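Local structure of PlaB phospholipase (Legionella pneumophila, 6ZTI) at residues B[52-56]-B[83-87]; B[73-77]-B[108-113]; B[345-351]-B[455-461]; B[462-466]-B[482-488]. The protein probably hydrolyses phospholipids as an alpha/beta-hydrolase virulence enzyme, its activity controlled by NAD(H)-mediated assembly into tetramers. All blocks are in the same frame, centred on the assembly; numbering follows the deposited sequence.

Interaction 1 of 4, residues B[52-56]-B[83-87]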
loop_
_atom_site.group_PDB
_atom_site.type_symbol
_atom_site.label_atom_id
_atom_site.label_comp_id
_atom_site.label_asym_id
_atom_site.label_seq_id
_atom_site.Cartn_x
_atom_site.Cartn_y
_atom_site.Cartn_z
ATOM N N VAL B 52 44.743 19.748 27.493
ATOM C CA VAL B 52 44.347 20.616 26.395
ATOM C C VAL B 52 44.381 19.809 25.110
ATOM O O VAL B 52 45.365 19.115 24.819
ATOM C CB VAL B 52 45.270 21.841 26.310
ATOM C CG1 VAL B 52 44.885 22.713 25.124
ATOM C CG2 VAL B 52 45.208 22.633 27.608
ATOM N N GLY B 53 43.299 19.877 24.346
ATOM C CA GLY B 53 43.189 19.138 23.112
ATOM C C GLY B 53 42.597 17.752 23.240
ATOM O O GLY B 53 42.560 17.025 22.241
ATOM N N ASN B 54 42.131 17.358 24.428
ATOM C CA ASN B 54 41.515 16.049 24.619
ATOM C C ASN B 54 40.001 16.129 24.797
ATOM O O ASN B 54 39.388 15.188 25.311
ATOM C CB ASN B 54 42.156 15.328 25.802
ATOM C CG ASN B 54 43.341 14.475 25.380
ATOM O OD1 ASN B 54 43.531 14.190 24.193
ATOM N ND2 ASN B 54 44.138 14.056 26.348
ATOM N N ILE B 55 39.383 17.224 24.364
ATOM C CA ILE B 55 37.933 17.325 24.254
ATOM C C ILE B 55 37.590 17.357 22.772
ATOM O O ILE B 55 38.111 18.197 22.025
ATOM C CB ILE B 55 37.388 18.567 24.979
ATOM C CG1 ILE B 55 37.748 18.495 26.467
ATOM C CG2 ILE B 55 35.876 18.678 24.774
ATOM C CD1 ILE B 55 37.426 19.761 27.249
ATOM N N TYR B 56 36.718 16.441 22.350
ATOM C CA TYR B 56 36.397 16.232 20.949
ATOM C C TYR B 56 34.917 16.458 20.689
ATOM O O TYR B 56 34.059 16.043 21.473
ATOM C CB TYR B 56 36.772 14.821 20.507
ATOM C CG TYR B 56 38.256 14.626 20.359
ATOM C CD1 TYR B 56 39.055 14.382 21.465
ATOM C CD2 TYR B 56 38.867 14.698 19.114
ATOM C CE1 TYR B 56 40.434 14.213 21.331
ATOM C CE2 TYR B 56 40.245 14.527 18.976
ATOM C CZ TYR B 56 41.013 14.283 20.087
ATOM O OH TYR B 56 42.375 14.119 19.963
ATOM N N GLU B 83 41.347 9.210 14.906
ATOM C CA GLU B 83 41.757 10.417 15.610
ATOM C C GLU B 83 42.493 10.176 16.918
ATOM O O GLU B 83 43.371 10.974 17.254
ATOM C CB GLU B 83 40.540 11.301 15.902
ATOM C CG GLU B 83 40.027 12.062 14.689
ATOM C CD GLU B 83 40.937 13.210 14.278
ATOM O OE1 GLU B 83 41.931 13.485 14.988
ATOM O OE2 GLU B 83 40.651 13.841 13.239
ATOM N N ILE B 84 42.165 9.122 17.677
ATOM C CA ILE B 84 42.789 8.967 18.990
ATOM C C ILE B 84 43.337 7.569 19.260
ATOM O O ILE B 84 43.579 7.209 20.419
ATOM C CB ILE B 84 41.795 9.372 20.097
ATOM C CG1 ILE B 84 40.587 8.440 20.124
ATOM C CG2 ILE B 84 41.342 10.824 19.893
ATOM C CD1 ILE B 84 39.723 8.647 21.331
ATOM N N ALA B 85 43.601 6.794 18.202
ATOM C CA ALA B 85 44.171 5.459 18.388
ATOM C C ALA B 85 45.447 5.512 19.227
ATOM O O ALA B 85 45.625 4.724 20.164
ATOM C CB ALA B 85 44.453 4.810 17.028
ATOM N N ASP B 86 46.353 6.434 18.894
ATOM C CA ASP B 86 47.595 6.558 19.651
ATOM C C ASP B 86 47.318 6.852 21.121
ATOM O O ASP B 86 47.928 6.248 22.010
ATOM C CB ASP B 86 48.477 7.647 19.027
ATOM C CG ASP B 86 47.791 9.012 18.964
ATOM O OD1 ASP B 86 46.539 9.080 19.008
ATOM O OD2 ASP B 86 48.517 10.026 18.866
ATOM N N LYS B 87 46.392 7.775 21.400
ATOM C CA LYS B 87 46.088 8.132 22.784
ATOM C C LYS B 87 45.494 6.952 23.544
ATOM O O LYS B 87 45.764 6.770 24.738
ATOM C CB LYS B 87 45.129 9.323 22.817
ATOM C CG LYS B 87 45.629 10.514 22.058
ATOM C CD LYS B 87 44.740 11.714 22.249
ATOM C CE LYS B 87 45.458 12.992 21.800
ATOM N NZ LYS B 87 44.524 14.148 21.634
HETATM O O HOH W 1 43.466 14.276 17.371
#
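Lys87 joins the side chains of Asn54 and Tyr56 in a small polar contact between helix 69-89 and the segment leading into strand 55-60, at the edge of the parallel sheet. Its ammonium group is held by two hydrogen bonds. NZ gives one to Asn54 OD1 at 2.7 Å and one to Tyr56 OH, also at 2.7 Å. The Asn54 bond runs nearly along the C=O axis, with a C=O...donor angle of 163°. At Tyr56, NZ sits at the ring edge, in the ring plane. Gly53 O is also close to Lys87 NZ, at 3.5 Å. Beyond CG the lysine is stretched out straight, which carries NZ from the helix across to the strand.

Lys87 and Tyr56 reach for each other from opposite directions. Strand 55-60 is an outermost strand of the six-stranded parallel sheet within this chain, and helix 69-89 follows it in the alternating order of an alpha/beta hydrolase core. Strand 16-21 lies next to it in the sheet, and Ile17 touches Asn54, Tyr56 and Lys87.

Ile84 adds an apolar contact. Its CG2 methyl approaches Tyr56 CZ at 3.5 Å, and the two side chains pass one another while pointing opposite ways. A water lies in the Tyr56 ring plane, at the edge, 2.8 Å from Tyr56 OH. It donates a hydrogen bond to Glu83 OE1 at 2.9 Å, so the tyrosine hydroxyl is tied to the helix through Lys87 and through water. Asn472 of the second subunit bonds to Gly53 O and packs on Tyr56.

Interaction 2 of 4, residues B[73-77]-B[108-113]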
loop_
_atom_site.group_PDB
_atom_site.type_symbol
_atom_site.label_atom_id
_atom_site.label_comp_id
_atom_site.label_asym_id
_atom_site.label_seq_id
_atom_site.Cartn_x
_atom_site.Cartn_y
_atom_site.Cartn_z
ATOM N N ALA B 73 27.151 3.644 14.132
ATOM C CA ALA B 73 27.958 3.049 15.196
ATOM C C ALA B 73 29.250 2.465 14.634
ATOM O O ALA B 73 30.321 2.612 15.234
ATOM C CB ALA B 73 27.147 1.984 15.930
ATOM N N ARG B 74 29.177 1.829 13.461
ATOM C CA ARG B 74 30.392 1.372 12.794
ATOM C C ARG B 74 31.317 2.541 12.466
ATOM O O ARG B 74 32.544 2.422 12.568
ATOM C CB ARG B 74 30.034 0.628 11.507
ATOM C CG ARG B 74 29.826 -0.868 11.627
ATOM C CD ARG B 74 29.484 -1.461 10.243
ATOM N NE ARG B 74 30.651 -1.591 9.362
ATOM C CZ ARG B 74 30.591 -1.748 8.041
ATOM N NH1 ARG B 74 29.417 -1.770 7.419
ATOM N NH2 ARG B 74 31.710 -1.874 7.333
ATOM N N ALA B 75 30.745 3.665 12.024
ATOM C CA ALA B 75 31.556 4.812 11.643
ATOM C C ALA B 75 32.127 5.535 12.860
ATOM O O ALA B 75 33.211 6.117 12.772
ATOM C CB ALA B 75 30.732 5.762 10.773
ATOM N N PHE B 76 31.433 5.498 14.001
ATOM C CA PHE B 76 32.017 5.994 15.248
ATOM C C PHE B 76 33.309 5.250 15.569
ATOM O O PHE B 76 34.345 5.868 15.856
ATOM C CB PHE B 76 31.001 5.866 16.387
ATOM C CG PHE B 76 31.509 6.358 17.711
ATOM C CD1 PHE B 76 31.732 7.700 17.924
ATOM C CD2 PHE B 76 31.775 5.479 18.729
ATOM C CE1 PHE B 76 32.204 8.160 19.132
ATOM C CE2 PHE B 76 32.251 5.934 19.939
ATOM C CZ PHE B 76 32.471 7.277 20.134
ATOM N N ASP B 77 33.282 3.916 15.482
ATOM C CA ASP B 77 34.493 3.144 15.754
ATOM C C ASP B 77 35.644 3.589 14.867
ATOM O O ASP B 77 36.784 3.712 15.331
ATOM C CB ASP B 77 34.232 1.650 15.556
ATOM C CG ASP B 77 35.318 0.789 16.169
ATOM O OD1 ASP B 77 35.360 0.723 17.409
ATOM O OD2 ASP B 77 36.131 0.185 15.425
ATOM N N LYS B 108 24.763 1.093 20.767
ATOM C CA LYS B 108 24.897 0.140 19.672
ATOM C C LYS B 108 26.365 -0.130 19.357
ATOM O O LYS B 108 26.751 -1.273 19.079
ATOM C CB LYS B 108 24.168 0.684 18.444
ATOM C CG LYS B 108 24.269 -0.180 17.212
ATOM C CD LYS B 108 23.597 -1.529 17.363
ATOM C CE LYS B 108 23.666 -2.319 16.047
ATOM N NZ LYS B 108 23.184 -3.696 16.188
ATOM N N TRP B 109 27.196 0.914 19.384
ATOM C CA TRP B 109 28.630 0.730 19.198
ATOM C C TRP B 109 29.216 -0.191 20.263
ATOM O O TRP B 109 29.953 -1.134 19.946
ATOM C CB TRP B 109 29.328 2.089 19.217
ATOM C CG TRP B 109 30.817 1.972 19.337
ATOM C CD1 TRP B 109 31.698 1.645 18.351
ATOM C CD2 TRP B 109 31.595 2.166 20.523
ATOM N NE1 TRP B 109 32.979 1.621 18.850
ATOM C CE2 TRP B 109 32.945 1.938 20.181
ATOM C CE3 TRP B 109 31.284 2.502 21.837
ATOM C CZ2 TRP B 109 33.975 2.040 21.106
ATOM C CZ3 TRP B 109 32.310 2.611 22.756
ATOM C CH2 TRP B 109 33.637 2.382 22.388
ATOM N N MET B 110 28.899 0.070 21.540
ATOM C CA MET B 110 29.307 -0.840 22.604
ATOM C C MET B 110 28.853 -2.267 22.306
ATOM O O MET B 110 29.606 -3.222 22.504
ATOM C CB MET B 110 28.730 -0.379 23.950
ATOM C CG MET B 110 29.323 0.913 24.479
ATOM S SD MET B 110 28.437 1.618 25.887
ATOM C CE MET B 110 28.695 0.295 27.078
ATOM N N ASP B 111 27.631 -2.424 21.797
ATOM C CA ASP B 111 27.097 -3.762 21.566
ATOM C C ASP B 111 27.806 -4.424 20.391
ATOM O O ASP B 111 28.093 -5.624 20.430
ATOM C CB ASP B 111 25.583 -3.675 21.334
ATOM C CG ASP B 111 24.865 -5.002 21.541
ATOM O OD1 ASP B 111 24.829 -5.498 22.681
ATOM O OD2 ASP B 111 24.301 -5.533 20.560
ATOM N N LEU B 112 28.124 -3.655 19.350
ATOM C CA LEU B 112 28.746 -4.245 18.167
ATOM C C LEU B 112 30.176 -4.695 18.450
ATOM O O LEU B 112 30.625 -5.715 17.918
ATOM C CB LEU B 112 28.731 -3.247 17.007
ATOM C CG LEU B 112 27.412 -3.063 16.250
ATOM C CD1 LEU B 112 27.527 -1.877 15.328
ATOM C CD2 LEU B 112 27.024 -4.317 15.450
ATOM N N TYR B 113 30.909 -3.951 19.282
ATOM C CA TYR B 113 32.347 -4.154 19.439
ATOM C C TYR B 113 32.772 -4.694 20.799
ATOM O O TYR B 113 33.883 -5.212 20.901
ATOM C CB TYR B 113 33.102 -2.838 19.176
ATOM C CG TYR B 113 33.002 -2.391 17.740
ATOM C CD1 TYR B 113 33.869 -2.896 16.778
ATOM C CD2 TYR B 113 32.027 -1.487 17.337
ATOM C CE1 TYR B 113 33.772 -2.504 15.449
ATOM C CE2 TYR B 113 31.922 -1.091 16.018
ATOM C CZ TYR B 113 32.800 -1.603 15.076
ATOM O OH TYR B 113 32.685 -1.217 13.757
HETATM O O HOH W 2 35.472 -1.750 12.719
#
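Ala73 and Phe76 of one helix pack on Trp109 of another, and these side chains form the apolar centre. Phe76 meets the indole in a T-shaped stack, its edge turned to the indole face. The Phe76 ring and the Trp109 five-membered ring have centroids 5.0 Å apart and planes at 86°. The nearest atoms are Phe76 CD2 and Trp109 CG, at 3.7 Å. Trp109 holds CG anti to its backbone N (chi1 167°), which turns the indole toward helix 69-89. The Ala73 methyl fits against the backbone of the other helix, with CB 3.6 Å from Trp109 N. Leu112 CD1 touches the same methyl, 3.9 Å from Ala73 CB.

The axes of the short segments pass 9.0 Å apart, and their directions differ by 76°. These are helices 69-89 and 102-114, linked in the chain by strand 93-99 of the parallel alpha/beta sheet. With just the alanine methyl at this point, the backbones come close: Ala73 CA and Trp109 CA are 4.7 Å apart.

Asp77 marks the polar edge. Trp109 NE1 donates to Asp77 OD1 at 2.9 Å in a nearly straight bond. The oxygen uses its anti lone pair and lies in the indole plane. The carboxylate also stacks over the Tyr113 ring, its CG 3.6 Å above the plane. Asp77 OD2 forms a salt bridge with Arg81. A water bonds to Tyr113 OH and, weakly, to Asp77 OD2. Tyr113 OH touches Arg74 CG, while Arg74 NH2 hydrogen-bonds to the backbone O of Asp489 of the second subunit.

Interaction 3 of 4, residues B[345-351]-B[455-461]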
loop_
_atom_site.group_PDB
_atom_site.type_symbol
_atom_site.label_atom_id
_atom_site.label_comp_id
_atom_site.label_asym_id
_atom_site.label_seq_id
_atom_site.Cartn_x
_atom_site.Cartn_y
_atom_site.Cartn_z
ATOM N N PHE B 345 4.472 -3.546 24.098
ATOM C CA PHE B 345 3.994 -4.916 23.956
ATOM C C PHE B 345 4.537 -5.521 22.674
ATOM O O PHE B 345 4.534 -4.884 21.614
ATOM C CB PHE B 345 2.464 -5.014 23.924
ATOM C CG PHE B 345 1.777 -4.574 25.189
ATOM C CD1 PHE B 345 1.536 -5.462 26.212
ATOM C CD2 PHE B 345 1.316 -3.280 25.316
ATOM C CE1 PHE B 345 0.889 -5.052 27.350
ATOM C CE2 PHE B 345 0.679 -2.863 26.453
ATOM C CZ PHE B 345 0.458 -3.747 27.467
ATOM N N ARG B 346 4.996 -6.760 22.789
ATOM C CA ARG B 346 5.419 -7.578 21.666
ATOM C C ARG B 346 4.584 -8.842 21.690
ATOM O O ARG B 346 4.680 -9.629 22.637
ATOM C CB ARG B 346 6.898 -7.910 21.761
ATOM C CG ARG B 346 7.411 -8.633 20.553
ATOM C CD ARG B 346 8.771 -9.220 20.809
ATOM N NE ARG B 346 9.379 -9.694 19.573
ATOM C CZ ARG B 346 10.355 -10.587 19.527
ATOM N NH1 ARG B 346 10.838 -11.105 20.653
ATOM N NH2 ARG B 346 10.855 -10.949 18.356
ATOM N N LEU B 347 3.773 -9.029 20.658
ATOM C CA LEU B 347 2.851 -10.154 20.556
ATOM C C LEU B 347 3.349 -11.147 19.519
ATOM O O LEU B 347 3.401 -10.833 18.323
ATOM C CB LEU B 347 1.458 -9.658 20.177
ATOM C CG LEU B 347 0.242 -10.073 20.999
ATOM C CD1 LEU B 347 0.401 -11.465 21.598
ATOM C CD2 LEU B 347 -0.030 -9.025 22.069
ATOM N N ILE B 348 3.653 -12.365 19.964
ATOM C CA ILE B 348 4.168 -13.418 19.106
ATOM C C ILE B 348 3.441 -14.717 19.431
ATOM O O ILE B 348 2.617 -14.784 20.352
ATOM C CB ILE B 348 5.691 -13.601 19.265
ATOM C CG1 ILE B 348 6.039 -13.807 20.737
ATOM C CG2 ILE B 348 6.434 -12.373 18.725
ATOM C CD1 ILE B 348 7.489 -14.204 20.976
ATOM N N ASP B 349 3.739 -15.754 18.649
ATOM C CA ASP B 349 3.272 -17.103 18.931
ATOM C C ASP B 349 4.465 -18.035 18.941
ATOM O O ASP B 349 5.598 -17.632 18.665
ATOM C CB ASP B 349 2.191 -17.568 17.949
ATOM C CG ASP B 349 2.719 -17.924 16.555
ATOM O OD1 ASP B 349 3.938 -18.142 16.343
ATOM O OD2 ASP B 349 1.859 -17.996 15.648
ATOM N N ASP B 350 4.200 -19.288 19.277
ATOM C CA ASP B 350 5.250 -20.272 19.496
ATOM C C ASP B 350 5.799 -20.868 18.208
ATOM O O ASP B 350 6.628 -21.780 18.284
ATOM C CB ASP B 350 4.743 -21.395 20.399
ATOM C CG ASP B 350 3.512 -22.100 19.845
ATOM O OD1 ASP B 350 2.738 -21.487 19.085
ATOM O OD2 ASP B 350 3.308 -23.275 20.206
ATOM N N ARG B 351 5.377 -20.373 17.044
ATOM C CA ARG B 351 5.874 -20.858 15.762
ATOM C C ARG B 351 6.655 -19.790 15.012
ATOM O O ARG B 351 6.965 -19.976 13.832
ATOM C CB ARG B 351 4.716 -21.363 14.890
ATOM C CG ARG B 351 3.792 -22.346 15.587
ATOM C CD ARG B 351 4.551 -23.571 16.060
ATOM N NE ARG B 351 5.085 -24.361 14.952
ATOM C CZ ARG B 351 6.132 -25.179 15.042
ATOM N NH1 ARG B 351 6.793 -25.314 16.189
ATOM N NH2 ARG B 351 6.531 -25.856 13.975
ATOM N N VAL B 455 7.039 -5.984 27.370
ATOM C CA VAL B 455 6.149 -7.095 27.679
ATOM C C VAL B 455 6.065 -7.957 26.431
ATOM O O VAL B 455 5.443 -7.569 25.438
ATOM C CB VAL B 455 4.758 -6.620 28.119
ATOM C CG1 VAL B 455 3.872 -7.817 28.512
ATOM C CG2 VAL B 455 4.862 -5.635 29.292
ATOM N N GLU B 456 6.686 -9.123 26.475
ATOM C CA GLU B 456 6.615 -10.066 25.369
ATOM C C GLU B 456 5.573 -11.122 25.712
ATOM O O GLU B 456 5.740 -11.868 26.678
ATOM C CB GLU B 456 7.971 -10.715 25.103
ATOM C CG GLU B 456 7.945 -11.703 23.955
ATOM C CD GLU B 456 9.298 -12.331 23.695
ATOM O OE1 GLU B 456 10.139 -11.685 23.039
ATOM O OE2 GLU B 456 9.521 -13.469 24.157
ATOM N N ILE B 457 4.506 -11.192 24.925
ATOM C CA ILE B 457 3.449 -12.175 25.145
ATOM C C ILE B 457 3.508 -13.192 24.010
ATOM O O ILE B 457 3.355 -12.832 22.835
ATOM C CB ILE B 457 2.068 -11.512 25.241
ATOM C CG1 ILE B 457 2.025 -10.520 26.415
ATOM C CG2 ILE B 457 0.994 -12.586 25.396
ATOM C CD1 ILE B 457 0.991 -9.493 26.292
ATOM N N MET B 458 3.755 -14.455 24.354
ATOM C CA MET B 458 3.804 -15.546 23.385
ATOM C C MET B 458 2.587 -16.448 23.578
ATOM O O MET B 458 2.464 -17.122 24.609
ATOM C CB MET B 458 5.089 -16.356 23.533
ATOM C CG MET B 458 5.234 -17.442 22.457
ATOM S SD MET B 458 6.451 -18.708 22.830
ATOM C CE MET B 458 7.958 -17.884 22.339
ATOM N N LEU B 459 1.712 -16.487 22.573
ATOM C CA LEU B 459 0.540 -17.354 22.571
ATOM C C LEU B 459 0.838 -18.674 21.874
ATOM O O LEU B 459 1.719 -18.759 21.016
ATOM C CB LEU B 459 -0.632 -16.666 21.863
ATOM C CG LEU B 459 -1.076 -15.296 22.377
ATOM C CD1 LEU B 459 -2.331 -14.863 21.684
ATOM C CD2 LEU B 459 -1.298 -15.337 23.872
ATOM N N GLN B 460 0.083 -19.706 22.249
ATOM C CA GLN B 460 0.188 -21.006 21.601
ATOM C C GLN B 460 -0.676 -21.006 20.346
ATOM O O GLN B 460 -1.856 -20.644 20.392
ATOM C CB GLN B 460 -0.266 -22.128 22.531
ATOM C CG GLN B 460 0.710 -22.486 23.635
ATOM C CD GLN B 460 0.206 -23.625 24.492
ATOM O OE1 GLN B 460 -0.990 -23.721 24.777
ATOM N NE2 GLN B 460 1.112 -24.504 24.903
ATOM N N ARG B 461 -0.084 -21.392 19.226
ATOM C CA ARG B 461 -0.832 -21.544 17.985
ATOM C C ARG B 461 -1.516 -22.907 18.021
ATOM O O ARG B 461 -0.854 -23.949 18.065
ATOM C CB ARG B 461 0.093 -21.391 16.789
ATOM C CG ARG B 461 -0.627 -21.396 15.445
ATOM C CD ARG B 461 0.344 -21.124 14.325
ATOM N NE ARG B 461 -0.265 -21.254 13.005
ATOM C CZ ARG B 461 -0.964 -20.295 12.402
ATOM N NH1 ARG B 461 -1.176 -19.130 12.995
ATOM N NH2 ARG B 461 -1.462 -20.506 11.196
#
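Arg346 NH1 and Glu456 OE1 make the shortest polar bond, a salt bridge of 2.6 Å. The two side chains lie side by side and point the same way from paired residues. The bond is bent, at 133°, and reaches OE1 from above the carboxylate plane. Arg346 extends from CG to NE; a chi1 of -174° swings the chain away from its own backbone N and keeps it alongside Glu456.

The salt bridge joins strands 340-349 and 452-463, which run parallel in the mixed sheet. Arg346 brackets the pairing: its N donates to Val455 O, and its O accepts from Ile457 N at 2.8 Å. Ile348 repeats this pattern with Ile457 O and Leu459 N. Phe345, Leu347, Val455, Ile457 and Leu459 share one face with Asp349. On it Leu347 CD1 lies 4.0 Å from Ile457 CG2, and Phe345 CD1 lies 3.9 Å from Val455 CB. Phe345 also neighbours Leu360 and Tyr393, both NAD-binding residues.

Where strand 340-349 ends, Asp350 OD1 accepts from Arg461 N at 2.8 Å. Asp349 OD1 accepts from Arg351 N in an Asx turn. Apolar groups thus dominate the face of Phe345 and Leu347 until Asp349, whose OD2 bonds to Tyr431. On the other face the Arg346-Glu456 salt bridge sits beside Ile348 and Met458. Arg351 and Arg461 carry charge to the subunit interface, in salt bridges with Asp70 and Asp71 of the second subunit.

Interaction 4 of 4, residues B[462-466]-B[482-488]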
loop_
_atom_site.group_PDB
_atom_site.type_symbol
_atom_site.label_atom_id
_atom_site.label_comp_id
_atom_site.label_asym_id
_atom_site.label_seq_id
_atom_site.Cartn_x
_atom_site.Cartn_y
_atom_site.Cartn_z
ATOM N N ARG B 462 -2.840 -22.902 18.069
ATOM C CA ARG B 462 -3.614 -24.131 18.127
ATOM C C ARG B 462 -4.021 -24.509 16.711
ATOM O O ARG B 462 -4.539 -23.671 15.972
ATOM C CB ARG B 462 -4.843 -23.937 19.010
ATOM C CG ARG B 462 -4.514 -23.427 20.418
ATOM C CD ARG B 462 -5.772 -23.160 21.216
ATOM N NE ARG B 462 -6.565 -24.370 21.425
ATOM C CZ ARG B 462 -6.433 -25.186 22.467
ATOM N NH1 ARG B 462 -5.532 -24.936 23.413
ATOM N NH2 ARG B 462 -7.205 -26.257 22.563
ATOM N N VAL B 463 -3.793 -25.764 16.338
ATOM C CA VAL B 463 -4.122 -26.263 15.005
ATOM C C VAL B 463 -5.056 -27.452 15.176
ATOM O O VAL B 463 -4.702 -28.443 15.830
ATOM C CB VAL B 463 -2.868 -26.656 14.211
ATOM C CG1 VAL B 463 -3.240 -27.145 12.812
ATOM C CG2 VAL B 463 -1.904 -25.483 14.129
ATOM N N ASP B 464 -6.252 -27.341 14.609
ATOM C CA ASP B 464 -7.230 -28.410 14.702
ATOM C C ASP B 464 -6.794 -29.628 13.893
ATOM O O ASP B 464 -6.190 -29.516 12.821
ATOM C CB ASP B 464 -8.585 -27.918 14.213
ATOM C CG ASP B 464 -9.716 -28.822 14.639
ATOM O OD1 ASP B 464 -9.888 -29.906 14.032
ATOM O OD2 ASP B 464 -10.423 -28.445 15.595
ATOM N N ARG B 465 -7.131 -30.809 14.411
ATOM C CA ARG B 465 -6.698 -32.038 13.760
ATOM C C ARG B 465 -7.258 -32.183 12.351
ATOM O O ARG B 465 -6.719 -32.964 11.566
ATOM C CB ARG B 465 -7.080 -33.253 14.608
ATOM C CG ARG B 465 -6.318 -33.284 15.912
ATOM C CD ARG B 465 -6.472 -34.568 16.684
ATOM N NE ARG B 465 -5.825 -34.452 17.991
ATOM C CZ ARG B 465 -5.343 -35.475 18.686
ATOM N NH1 ARG B 465 -5.418 -36.711 18.203
ATOM N NH2 ARG B 465 -4.778 -35.257 19.866
ATOM N N THR B 466 -8.302 -31.432 11.997
ATOM C CA THR B 466 -8.856 -31.552 10.654
ATOM C C THR B 466 -7.877 -31.097 9.581
ATOM O O THR B 466 -7.983 -31.548 8.435
ATOM C CB THR B 466 -10.156 -30.758 10.554
ATOM O OG1 THR B 466 -11.151 -31.383 11.369
ATOM C CG2 THR B 466 -10.653 -30.704 9.117
ATOM N N LYS B 482 -14.847 -29.244 8.551
ATOM C CA LYS B 482 -15.476 -29.128 9.862
ATOM C C LYS B 482 -14.469 -29.465 10.960
ATOM O O LYS B 482 -13.898 -30.564 10.940
ATOM C CB LYS B 482 -16.678 -30.066 9.952
ATOM C CG LYS B 482 -18.032 -29.437 9.621
ATOM C CD LYS B 482 -18.011 -28.584 8.356
ATOM C CE LYS B 482 -18.128 -27.097 8.692
ATOM N NZ LYS B 482 -18.140 -26.231 7.474
ATOM N N PRO B 483 -14.231 -28.576 11.925
ATOM C CA PRO B 483 -13.258 -28.882 12.980
ATOM C C PRO B 483 -13.641 -30.112 13.785
ATOM O O PRO B 483 -14.818 -30.393 14.000
ATOM C CB PRO B 483 -13.288 -27.633 13.866
ATOM C CG PRO B 483 -13.934 -26.575 13.048
ATOM C CD PRO B 483 -14.867 -27.264 12.129
ATOM N N THR B 484 -12.614 -30.830 14.257
ATOM C CA THR B 484 -12.831 -31.898 15.225
ATOM C C THR B 484 -13.052 -31.358 16.629
ATOM O O THR B 484 -13.700 -32.024 17.439
ATOM C CB THR B 484 -11.638 -32.850 15.264
ATOM O OG1 THR B 484 -10.533 -32.193 15.902
ATOM C CG2 THR B 484 -11.233 -33.266 13.865
ATOM N N GLY B 485 -12.532 -30.168 16.931
ATOM C CA GLY B 485 -12.555 -29.645 18.278
ATOM C C GLY B 485 -11.382 -30.068 19.135
ATOM O O GLY B 485 -11.298 -29.642 20.294
ATOM N N LYS B 486 -10.492 -30.904 18.606
ATOM C CA LYS B 486 -9.263 -31.309 19.275
ATOM C C LYS B 486 -8.063 -30.784 18.496
ATOM O O LYS B 486 -8.044 -30.827 17.262
ATOM C CB LYS B 486 -9.177 -32.835 19.392
ATOM C CG LYS B 486 -10.089 -33.437 20.450
ATOM C CD LYS B 486 -11.385 -33.953 19.857
ATOM C CE LYS B 486 -12.254 -34.621 20.919
ATOM N NZ LYS B 486 -12.661 -33.679 22.010
ATOM N N LYS B 487 -7.059 -30.304 19.218
ATOM C CA LYS B 487 -5.884 -29.714 18.599
ATOM C C LYS B 487 -4.787 -30.762 18.435
ATOM O O LYS B 487 -4.793 -31.807 19.086
ATOM C CB LYS B 487 -5.364 -28.543 19.435
ATOM C CG LYS B 487 -4.699 -28.977 20.739
ATOM C CD LYS B 487 -4.212 -27.790 21.554
ATOM C CE LYS B 487 -3.171 -28.219 22.576
ATOM N NZ LYS B 487 -3.591 -29.457 23.307
ATOM N N ILE B 488 -3.835 -30.465 17.548
ATOM C CA ILE B 488 -2.677 -31.331 17.376
ATOM C C ILE B 488 -1.653 -31.029 18.464
ATOM O O ILE B 488 -1.677 -29.976 19.103
ATOM C CB ILE B 488 -2.054 -31.167 15.978
ATOM C CG1 ILE B 488 -1.374 -29.795 15.847
ATOM C CG2 ILE B 488 -3.104 -31.348 14.902
ATOM C CD1 ILE B 488 -0.847 -29.496 14.449
HETATM O O HOH W 3 -2.061 -27.114 18.200
#
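Asp464 has its CG pointing opposite the backbone N (chi1 -164°), and this turns the carboxylate toward Thr484 and Gly485. OD1 is gripped three times: by Thr484 N at 2.9 Å, by Thr484 OG1 at 3.0 Å, and by Thr466 N, which closes an Asx turn. Gly485 N reaches the syn lone pair of OD2 at 3.0 Å. Thr484 OG1 also accepts from Lys486 N in an ST turn. Nearby, Thr466 OG1 donates to Lys482 O at 2.9 Å.

Backbone bonds continue the contact. Ile488 N meets Val463 O at 2.8 Å, and Arg465 N meets Lys486 O. Arg465 NE adds a bond to Lys487 O at 3.0 Å, coming from above the carbonyl plane. Ile488 CD1 presses tightly on Val463 CB, at 3.5 Å. Lys487 CD lies over one face of the Arg462 guanidinium, 3.4 Å above its plane.

The Arg465 guanidinium forms a salt bridge with Asp82 of the second subunit. The C-terminal loop thus lies along the end of strand 452-463, after strand 468-471, with the second subunit's helix 69-89 packed against Ile488 through its Arg74.

In the fold
The four contacts come in two pairs along the chain. Interactions 1 and 2 lie in the parallel alpha/beta part and share helix 69-89; their segments alternate in sequence, and their centres are 18 Å apart. Interactions 3 and 4 follow, share strand 452-463 of the mixed sheet, and have centres 21 Å apart. Interactions 1 and 4 are 67 Å apart between centres, on opposite sides of the chain's centre. All four touch the second subunit. There Arg351, Arg461 and Arg465 meet acidic residues of helix 69-89, so the C-terminal part of one chain docks on the N-terminal part of another, consistent with assembly into a tetramer.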